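Local coordinates for iron-regulated ABC transporter siderophore-binding protein SirA (Staphylococcus aureus subsp. aureus, PDB 3MWF) that binds the iron(III) complex of the siderophore staphyloferrin B and probably delivers it to an ABC transporter for uptake into the cell, at residues A[146-155]-A[287-296]; A[29-37]-A[272-280]. One frame throughout, in Å; residues are numbered along the deposited sequence. Where two conformers were deposited one is given.

Contact 1 (A[146-155]-A[287-296])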
loop_
_atom_site.group_PDB
_atom_site.type_symbol
_atom_site.label_atom_id
_atom_site.label_comp_id
_atom_site.label_asym_id
_atom_site.label_seq_id
_atom_site.Cartn_x
_atom_site.Cartn_y
_atom_site.Cartn_z
ATOM N N ALA A 146 4.147 -19.712 -4.280
ATOM C CA ALA A 146 3.187 -20.689 -3.756
ATOM C C ALA A 146 1.751 -20.328 -4.086
ATOM O O ALA A 146 0.945 -21.196 -4.401
ATOM C CB ALA A 146 3.346 -20.843 -2.228
ATOM N N PHE A 147 1.414 -19.034 -4.013
ATOM C CA PHE A 147 0.068 -18.639 -4.357
ATOM C C PHE A 147 -0.266 -18.944 -5.826
ATOM O O PHE A 147 -1.368 -19.419 -6.138
ATOM C CB PHE A 147 -0.189 -17.147 -4.089
ATOM C CG PHE A 147 -1.603 -16.734 -4.440
ATOM C CD1 PHE A 147 -2.630 -16.847 -3.501
ATOM C CD2 PHE A 147 -1.919 -16.292 -5.739
ATOM C CE1 PHE A 147 -3.934 -16.506 -3.821
ATOM C CE2 PHE A 147 -3.240 -15.955 -6.070
ATOM C CZ PHE A 147 -4.242 -16.058 -5.120
ATOM N N GLN A 148 0.670 -18.630 -6.708
ATOM C CA GLN A 148 0.490 -18.888 -8.149
ATOM C C GLN A 148 0.251 -20.384 -8.406
ATOM O O GLN A 148 -0.666 -20.742 -9.150
ATOM C CB GLN A 148 1.694 -18.391 -8.929
ATOM C CG GLN A 148 1.730 -16.849 -8.964
ATOM C CD GLN A 148 2.658 -16.302 -9.996
ATOM O OE1 GLN A 148 3.275 -15.249 -9.802
ATOM N NE2 GLN A 148 2.768 -17.000 -11.118
ATOM N N LYS A 149 1.027 -21.228 -7.734
ATOM C CA LYS A 149 0.831 -22.690 -7.829
ATOM C C LYS A 149 -0.558 -23.135 -7.365
ATOM O O LYS A 149 -1.238 -23.882 -8.069
ATOM C CB LYS A 149 1.928 -23.452 -7.067
ATOM C CG LYS A 149 3.333 -23.283 -7.620
ATOM C CD LYS A 149 4.295 -24.315 -6.971
ATOM C CE LYS A 149 5.734 -23.804 -6.823
ATOM N NZ LYS A 149 6.197 -22.969 -7.961
ATOM N N ASP A 150 -0.993 -22.659 -6.199
ATOM C CA ASP A 150 -2.283 -23.014 -5.637
ATOM C C ASP A 150 -3.451 -22.452 -6.456
ATOM O O ASP A 150 -4.508 -23.084 -6.569
ATOM C CB ASP A 150 -2.376 -22.533 -4.181
ATOM C CG ASP A 150 -1.318 -23.170 -3.276
ATOM O OD1 ASP A 150 -0.847 -24.290 -3.597
ATOM O OD2 ASP A 150 -0.954 -22.566 -2.241
ATOM N N ALA A 151 -3.253 -21.257 -7.031
ATOM C CA ALA A 151 -4.281 -20.651 -7.873
ATOM C C ALA A 151 -4.477 -21.428 -9.188
ATOM O O ALA A 151 -5.617 -21.710 -9.589
ATOM C CB ALA A 151 -3.940 -19.180 -8.149
ATOM N N LYS A 152 -3.362 -21.773 -9.827
ATOM C CA LYS A 152 -3.356 -22.610 -11.041
ATOM C C LYS A 152 -4.029 -23.966 -10.765
ATOM O O LYS A 152 -4.870 -24.430 -11.543
ATOM C CB LYS A 152 -1.913 -22.776 -11.548
ATOM C CG LYS A 152 -1.712 -23.483 -12.913
ATOM C CD LYS A 152 -2.528 -22.854 -14.049
ATOM C CE LYS A 152 -2.278 -23.576 -15.373
ATOM N NZ LYS A 152 -3.332 -23.247 -16.369
ATOM N N ALA A 153 -3.702 -24.569 -9.630
ATOM C CA ALA A 153 -4.321 -25.848 -9.235
ATOM C C ALA A 153 -5.842 -25.749 -9.078
ATOM O O ALA A 153 -6.564 -26.658 -9.502
ATOM C CB ALA A 153 -3.661 -26.407 -7.966
ATOM N N LYS A 154 -6.344 -24.642 -8.524
ATOM C CA LYS A 154 -7.789 -24.486 -8.369
ATOM C C LYS A 154 -8.483 -24.125 -9.680
ATOM O O LYS A 154 -9.511 -24.720 -10.042
ATOM C CB LYS A 154 -8.130 -23.436 -7.315
ATOM C CG LYS A 154 -9.627 -23.235 -7.117
ATOM C CD LYS A 154 -9.868 -22.019 -6.279
ATOM C CE LYS A 154 -11.322 -21.578 -6.297
ATOM N NZ LYS A 154 -12.137 -22.207 -5.245
ATOM N N TYR A 155 -7.934 -23.137 -10.377
ATOM C CA TYR A 155 -8.647 -22.547 -11.507
ATOM C C TYR A 155 -8.349 -23.204 -12.852
ATOM O O TYR A 155 -9.127 -23.051 -13.801
ATOM C CB TYR A 155 -8.385 -21.041 -11.564
ATOM C CG TYR A 155 -8.985 -20.299 -10.387
ATOM C CD1 TYR A 155 -10.363 -20.140 -10.272
ATOM C CD2 TYR A 155 -8.163 -19.707 -9.415
ATOM C CE1 TYR A 155 -10.929 -19.447 -9.203
ATOM C CE2 TYR A 155 -8.715 -19.006 -8.337
ATOM C CZ TYR A 155 -10.096 -18.880 -8.244
ATOM O OH TYR A 155 -10.654 -18.183 -7.191
ATOM N N LEU A 287 -6.544 -13.534 0.387
ATOM C CA LEU A 287 -6.916 -14.108 -0.899
ATOM C C LEU A 287 -7.189 -15.615 -0.830
ATOM O O LEU A 287 -8.179 -16.076 -1.386
ATOM C CB LEU A 287 -5.841 -13.817 -1.937
ATOM C CG LEU A 287 -5.772 -12.364 -2.405
ATOM C CD1 LEU A 287 -4.524 -12.222 -3.255
ATOM C CD2 LEU A 287 -7.040 -11.966 -3.180
ATOM N N TYR A 288 -6.347 -16.366 -0.127
ATOM C CA TYR A 288 -6.642 -17.799 0.079
ATOM C C TYR A 288 -8.029 -17.984 0.680
ATOM O O TYR A 288 -8.807 -18.836 0.238
ATOM C CB TYR A 288 -5.596 -18.442 0.974
ATOM C CG TYR A 288 -4.343 -18.883 0.270
ATOM C CD1 TYR A 288 -4.311 -20.066 -0.473
ATOM C CD2 TYR A 288 -3.178 -18.145 0.375
ATOM C CE1 TYR A 288 -3.148 -20.481 -1.094
ATOM C CE2 TYR A 288 -2.009 -18.542 -0.229
ATOM C CZ TYR A 288 -1.996 -19.716 -0.981
ATOM O OH TYR A 288 -0.822 -20.093 -1.576
ATOM N N GLU A 289 -8.363 -17.158 1.671
ATOM C CA GLU A 289 -9.665 -17.232 2.334
ATOM C C GLU A 289 -10.836 -16.757 1.463
ATOM O O GLU A 289 -11.827 -17.477 1.323
ATOM C CB GLU A 289 -9.614 -16.440 3.649
ATOM C CG GLU A 289 -10.821 -16.573 4.516
ATOM C CD GLU A 289 -10.824 -15.512 5.589
ATOM O OE1 GLU A 289 -9.897 -15.552 6.418
ATOM O OE2 GLU A 289 -11.718 -14.634 5.573
ATOM N N LYS A 290 -10.724 -15.565 0.878
ATOM C CA LYS A 290 -11.823 -14.978 0.128
ATOM C C LYS A 290 -12.080 -15.744 -1.168
ATOM O O LYS A 290 -13.218 -15.774 -1.638
ATOM C CB LYS A 290 -11.599 -13.480 -0.180
ATOM C CG LYS A 290 -11.489 -12.547 1.064
ATOM C CD LYS A 290 -12.716 -12.548 1.964
ATOM C CE LYS A 290 -12.538 -11.551 3.153
ATOM N NZ LYS A 290 -11.618 -12.041 4.218
ATOM N N LEU A 291 -11.034 -16.358 -1.717
ATOM C CA LEU A 291 -11.156 -17.116 -2.975
ATOM C C LEU A 291 -11.360 -18.622 -2.762
ATOM O O LEU A 291 -11.519 -19.369 -3.732
ATOM C CB LEU A 291 -9.952 -16.855 -3.888
ATOM C CG LEU A 291 -9.846 -15.397 -4.371
ATOM C CD1 LEU A 291 -8.698 -15.268 -5.315
ATOM C CD2 LEU A 291 -11.131 -15.028 -5.066
ATOM N N ASN A 292 -11.344 -19.042 -1.497
ATOM C CA ASN A 292 -11.462 -20.455 -1.135
ATOM C C ASN A 292 -10.469 -21.302 -1.933
ATOM O O ASN A 292 -10.860 -22.227 -2.648
ATOM C CB ASN A 292 -12.900 -20.935 -1.339
ATOM C CG ASN A 292 -13.143 -22.313 -0.759
ATOM O OD1 ASN A 292 -12.548 -22.684 0.251
ATOM N ND2 ASN A 292 -14.021 -23.076 -1.395
ATOM N N ILE A 293 -9.188 -20.941 -1.828
ATOM C CA ILE A 293 -8.097 -21.637 -2.488
ATOM C C ILE A 293 -7.383 -22.504 -1.450
ATOM O O ILE A 293 -7.013 -22.028 -0.383
ATOM C CB ILE A 293 -7.077 -20.643 -3.112
ATOM C CG1 ILE A 293 -7.742 -19.800 -4.211
ATOM C CG2 ILE A 293 -5.839 -21.374 -3.636
ATOM C CD1 ILE A 293 -6.854 -18.639 -4.716
ATOM N N GLU A 294 -7.212 -23.781 -1.763
ATOM C CA GLU A 294 -6.499 -24.691 -0.879
ATOM C C GLU A 294 -5.001 -24.433 -0.928
ATOM O O GLU A 294 -4.395 -24.397 -2.015
ATOM C CB GLU A 294 -6.797 -26.135 -1.268
ATOM C CG GLU A 294 -6.883 -27.068 -0.083
ATOM C CD GLU A 294 -7.938 -28.122 -0.288
ATOM O OE1 GLU A 294 -8.901 -28.143 0.503
ATOM O OE2 GLU A 294 -7.822 -28.907 -1.260
ATOM N N LYS A 295 -4.408 -24.251 0.253
ATOM C CA LYS A 295 -2.968 -23.986 0.376
ATOM C C LYS A 295 -2.139 -25.191 -0.035
ATOM O O LYS A 295 -0.907 -25.144 -0.009
ATOM C CB LYS A 295 -2.592 -23.542 1.794
ATOM C CG LYS A 295 -3.021 -22.125 2.150
ATOM C CD LYS A 295 -2.148 -21.543 3.256
ATOM C CE LYS A 295 -2.539 -20.112 3.577
ATOM N NZ LYS A 295 -3.975 -20.009 4.005
ATOM N N GLN A 296 -2.835 -26.266 -0.403
ATOM C CA GLN A 296 -2.251 -27.487 -0.977
ATOM C C GLN A 296 -0.748 -27.406 -1.275
ATOM O O GLN A 296 -0.310 -26.704 -2.194
ATOM C CB GLN A 296 -3.054 -27.883 -2.226
ATOM C CG GLN A 296 -2.308 -28.692 -3.280
ATOM C CD GLN A 296 -2.617 -28.208 -4.688
ATOM O OE1 GLN A 296 -3.181 -28.943 -5.500
ATOM N NE2 GLN A 296 -2.257 -26.957 -4.979
HETATM O O HOH W 1 -5.410 -24.899 -4.689
#
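Phe147 turns the edge of its ring onto one face of Tyr288 in a T-shaped stack, centroids 5.3 Å apart and planes at 78°. Phe147 CG lies anti to its own backbone nitrogen (chi1 -180°), which carries the ring across to the chain's C-terminal segment, where CE1 also meets CB of Leu287 and CZ comes 3.7 Å from CD1 of Ile293. A branched residue suits this last place: Ile293 sends CD1 between the rings of Phe147 and Tyr155 while its CG2 rests on Asp150. CG of Lys295 lies over the rim of the opposite face of Tyr288, and the hydroxyl of Tyr288 donates to Asp150 OD2 at 2.6 Å, on the anti side of the carboxylate. Farther along helix 130-155, Lys154 passes Ile293 and bends at its end (chi4 89°), and NZ bonds Asn292 O at 2.9 Å from above the carbonyl plane and, weakly, Leu291 O. These carbonyls belong to the Schellman turn ending helix 277-290, with Asn292 at positive phi. A water donates to both Asp150 O and Glu294 O. An ammonium against carbonyls at a helix C-terminus probably gains from the helix dipole, while the phenol bond should help stabilise the buried carboxylate of Asp150.

Contact 2 (A[29-37]-A[272-280]). With SE8 (5-[(2-{[(3S)-5-{[(2S)-2-amino-2-carboxyethyl]amino}-3-carboxy-3-hydroxy-5-oxopentanoyl]amino}ethyl)amino]-2,5-dioxopentanoic acid), chain C.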
loop_
_atom_site.group_PDB
_atom_site.type_symbol
_atom_site.label_atom_id
_atom_site.label_comp_id
_atom_site.label_asym_id
_atom_site.label_seq_id
_atom_site.Cartn_x
_atom_site.Cartn_y
_atom_site.Cartn_z
ATOM N N GLN A 29 3.110 5.443 5.877
ATOM C CA GLN A 29 2.711 4.229 6.603
ATOM C C GLN A 29 3.625 3.048 6.312
ATOM O O GLN A 29 4.026 2.325 7.218
ATOM C CB GLN A 29 1.284 3.835 6.179
ATOM C CG GLN A 29 0.276 4.999 6.125
ATOM C CD GLN A 29 0.029 5.624 7.482
ATOM O OE1 GLN A 29 -0.227 4.923 8.452
ATOM N NE2 GLN A 29 0.118 6.962 7.555
ATOM N N GLY A 30 3.923 2.814 5.033
ATOM C CA GLY A 30 4.680 1.619 4.650
ATOM C C GLY A 30 6.104 1.656 5.167
ATOM O O GLY A 30 6.664 0.621 5.455
ATOM N N ALA A 31 6.679 2.855 5.258
ATOM C CA ALA A 31 8.037 3.029 5.769
ATOM C C ALA A 31 8.047 2.652 7.249
ATOM O O ALA A 31 8.960 1.978 7.730
ATOM C CB ALA A 31 8.497 4.475 5.561
ATOM N N THR A 32 7.005 3.053 7.970
ATOM C CA THR A 32 6.889 2.664 9.398
ATOM C C THR A 32 6.837 1.154 9.565
ATOM O O THR A 32 7.530 0.573 10.431
ATOM C CB THR A 32 5.652 3.301 10.006
ATOM O OG1 THR A 32 5.752 4.717 9.822
ATOM C CG2 THR A 32 5.601 3.032 11.527
ATOM N N ASP A 33 6.037 0.529 8.715
ATOM C CA ASP A 33 5.894 -0.912 8.693
ATOM C C ASP A 33 7.207 -1.597 8.353
ATOM O O ASP A 33 7.602 -2.574 8.996
ATOM C CB ASP A 33 4.790 -1.299 7.700
ATOM C CG ASP A 33 4.556 -2.821 7.632
ATOM O OD1 ASP A 33 5.429 -3.552 7.089
ATOM O OD2 ASP A 33 3.474 -3.271 8.114
ATOM N N VAL A 34 7.889 -1.087 7.340
ATOM C CA VAL A 34 9.154 -1.687 6.906
ATOM C C VAL A 34 10.223 -1.545 8.004
ATOM O O VAL A 34 10.985 -2.487 8.249
ATOM C CB VAL A 34 9.590 -1.098 5.546
ATOM C CG1 VAL A 34 11.073 -1.433 5.212
ATOM C CG2 VAL A 34 8.683 -1.627 4.441
ATOM N N ALA A 35 10.248 -0.393 8.679
ATOM C CA ALA A 35 11.239 -0.192 9.758
ATOM C C ALA A 35 11.038 -1.272 10.825
ATOM O O ALA A 35 11.986 -1.960 11.246
ATOM C CB ALA A 35 11.068 1.189 10.368
ATOM N N VAL A 36 9.792 -1.434 11.259
ATOM C CA VAL A 36 9.470 -2.480 12.237
ATOM C C VAL A 36 9.861 -3.883 11.739
ATOM O O VAL A 36 10.467 -4.689 12.475
ATOM C CB VAL A 36 7.977 -2.378 12.644
ATOM C CG1 VAL A 36 7.497 -3.627 13.413
ATOM C CG2 VAL A 36 7.708 -1.097 13.455
ATOM N N SER A 37 9.556 -4.163 10.474
ATOM C CA SER A 37 9.867 -5.449 9.847
ATOM C C SER A 37 11.373 -5.746 9.806
ATOM O O SER A 37 11.803 -6.925 9.857
ATOM C CB SER A 37 9.288 -5.458 8.429
ATOM O OG SER A 37 7.863 -5.460 8.475
ATOM N N ASN A 272 -4.940 -1.462 1.642
ATOM C CA ASN A 272 -4.384 -0.230 1.115
ATOM C C ASN A 272 -3.627 0.657 2.099
ATOM O O ASN A 272 -2.571 1.231 1.751
ATOM C CB ASN A 272 -5.489 0.643 0.481
ATOM C CG ASN A 272 -4.899 1.781 -0.321
ATOM O OD1 ASN A 272 -4.036 1.558 -1.181
ATOM N ND2 ASN A 272 -5.352 2.997 -0.046
ATOM N N LEU A 273 -4.167 0.813 3.304
ATOM C CA LEU A 273 -3.630 1.917 4.147
ATOM C C LEU A 273 -2.266 1.658 4.744
ATOM O O LEU A 273 -1.459 2.597 4.817
ATOM C CB LEU A 273 -4.620 2.303 5.246
ATOM C CG LEU A 273 -5.988 2.786 4.771
ATOM C CD1 LEU A 273 -6.913 3.098 5.975
ATOM C CD2 LEU A 273 -5.986 3.970 3.767
ATOM N N ALA A 274 -2.016 0.429 5.196
ATOM C CA ALA A 274 -0.760 0.125 5.867
ATOM C C ALA A 274 0.445 0.263 4.934
ATOM O O ALA A 274 1.519 0.723 5.359
ATOM C CB ALA A 274 -0.804 -1.257 6.536
ATOM N N GLY A 275 0.266 -0.135 3.679
ATOM C CA GLY A 275 1.219 0.186 2.616
ATOM C C GLY A 275 2.531 -0.554 2.665
ATOM O O GLY A 275 3.445 -0.236 1.898
ATOM N N GLY A 276 2.633 -1.569 3.539
ATOM C CA GLY A 276 3.953 -2.031 3.953
ATOM C C GLY A 276 4.244 -3.477 3.654
ATOM O O GLY A 276 3.544 -4.131 2.856
ATOM N N TYR A 277 5.283 -3.973 4.333
ATOM C CA TYR A 277 5.721 -5.345 4.177
ATOM C C TYR A 277 4.771 -6.320 4.847
ATOM O O TYR A 277 4.314 -7.286 4.221
ATOM C CB TYR A 277 7.130 -5.532 4.735
ATOM C CG TYR A 277 7.545 -6.971 4.584
ATOM C CD1 TYR A 277 7.975 -7.451 3.362
ATOM C CD2 TYR A 277 7.394 -7.873 5.652
ATOM C CE1 TYR A 277 8.308 -8.807 3.187
ATOM C CE2 TYR A 277 7.723 -9.220 5.485
ATOM C CZ TYR A 277 8.170 -9.668 4.264
ATOM O OH TYR A 277 8.504 -10.997 4.119
ATOM N N LYS A 278 4.449 -6.063 6.113
ATOM C CA LYS A 278 3.592 -7.004 6.854
ATOM C C LYS A 278 2.228 -7.235 6.192
ATOM O O LYS A 278 1.745 -8.374 6.144
ATOM C CB LYS A 278 3.423 -6.559 8.312
ATOM C CG LYS A 278 4.698 -6.790 9.100
ATOM C CD LYS A 278 4.548 -6.295 10.507
ATOM C CE LYS A 278 5.795 -6.681 11.324
ATOM N NZ LYS A 278 5.813 -8.141 11.726
ATOM N N SER A 279 1.606 -6.175 5.666
ATOM C CA SER A 279 0.294 -6.315 5.034
ATOM C C SER A 279 0.332 -7.118 3.756
ATOM O O SER A 279 -0.683 -7.682 3.363
ATOM C CB SER A 279 -0.319 -4.960 4.678
ATOM O OG SER A 279 -0.672 -4.252 5.833
ATOM N N SER A 280 1.479 -7.121 3.084
ATOM C CA SER A 280 1.586 -7.866 1.799
ATOM C C SER A 280 1.319 -9.353 2.052
ATOM O O SER A 280 0.507 -9.981 1.347
ATOM C CB SER A 280 2.932 -7.626 1.071
ATOM O OG SER A 280 4.040 -8.292 1.665
HETATM C C1 SE8 C . -4.622 11.512 1.058
HETATM C C2 SE8 C . -5.952 10.813 1.129
HETATM C C3 SE8 C . -5.999 9.860 2.313
HETATM N N4 SE8 C . -5.071 8.741 2.178
HETATM C C5 SE8 C . -5.443 7.584 1.668
HETATM C C6 SE8 C . -4.354 6.567 1.430
HETATM C C7 SE8 C . -3.661 6.815 0.090
HETATM C C8 SE8 C . -2.457 5.861 -0.008
HETATM C C9 SE8 C . -1.787 5.826 -1.380
HETATM N N10 SE8 C . -1.736 6.959 -2.078
HETATM C C11 SE8 C . -1.076 6.952 -3.364
HETATM C C12 SE8 C . 0.109 7.902 -3.371
HETATM N N13 SE8 C . 0.514 8.267 -4.722
HETATM C C14 SE8 C . -0.073 9.258 -5.458
HETATM C C15 SE8 C . -0.898 10.304 -4.769
HETATM C C16 SE8 C . -2.222 9.606 -4.578
HETATM C C17 SE8 C . -3.000 10.000 -3.362
HETATM C C18 SE8 C . -4.348 10.456 -3.662
HETATM O O19 SE8 C . -4.384 12.429 1.886
HETATM O O20 SE8 C . -3.833 11.187 0.148
HETATM N N21 SE8 C . -6.180 10.089 -0.137
HETATM O O22 SE8 C . -6.589 7.302 1.380
HETATM C C23 SE8 C . -4.645 6.627 -1.051
HETATM O O24 SE8 C . -4.976 5.465 -1.394
HETATM O O25 SE8 C . -5.102 7.632 -1.650
HETATM O O26 SE8 C . -3.246 8.192 0.034
HETATM O O27 SE8 C . -1.306 4.775 -1.790
HETATM O O28 SE8 C . 0.017 9.318 -6.670
HETATM O O29 SE8 C . -2.597 9.816 -2.209
HETATM O O30 SE8 C . -5.203 10.346 -2.790
HETATM O O31 SE8 C . -4.623 10.905 -4.803
HETATM O O HOH W 2 1.870 -3.238 6.035
#
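Two glycines lie against each other in contact through their alpha carbons: Gly30 CA and Gly276 CA are 3.8 Å apart. The lack of side chains on Gly30 and Gly276 lets the two backbones come this close, and Gly275 has a positive phi as the chain leaves helix 268-273. Gly30 CA also makes a CA-H...O contact with Gly275 O at 3.5 Å. One turn further on, Asp33 reaches over to the start of helix 277-290. Its CG stands anti to the backbone N (chi1 -179°), and OD1 takes a nearly straight bond from Lys278 N at 2.9 Å and 170°, on the syn side of the carboxylate, with a weak, bent one from Tyr277 N. OD2 is held by Tyr57 OH and, weakly, by a water that also accepts from Ser279 N. The aliphatic part of Lys278 crosses Asp33 at a slant, and Lys278 CG comes 3.5 Å from Ser37 OG, which itself donates to Asp33 O. At the other end, Asn272 ND2 binds SE8 O24 at 2.8 Å. A carboxylate from helix 29-37 thus accepts from N-H groups at the start of helix 277-290, beside the siderophore cleft between the two lobes of the periplasmic-binding-protein fold.

Helix 277-290 joins the two contacts: its first turn lies in contact 2, its last in contact 1, with centres 24 Å apart and nearest atoms about 7 Å apart. Contact 2 is buried near the centre of the chain and packs backbone closely against backbone, with glycines at the closest approach and an aspartate accepting from N-H groups of the first turn of a helix. Contact 1 is only partly buried, farther out, and relies on large side chains: aromatic rings and isoleucine inside, with lysine serving the carbonyls of the helix end. The helix therefore meets an acidic group at one end and a basic group at the other. Only contact 2 includes residues of the siderophore pocket.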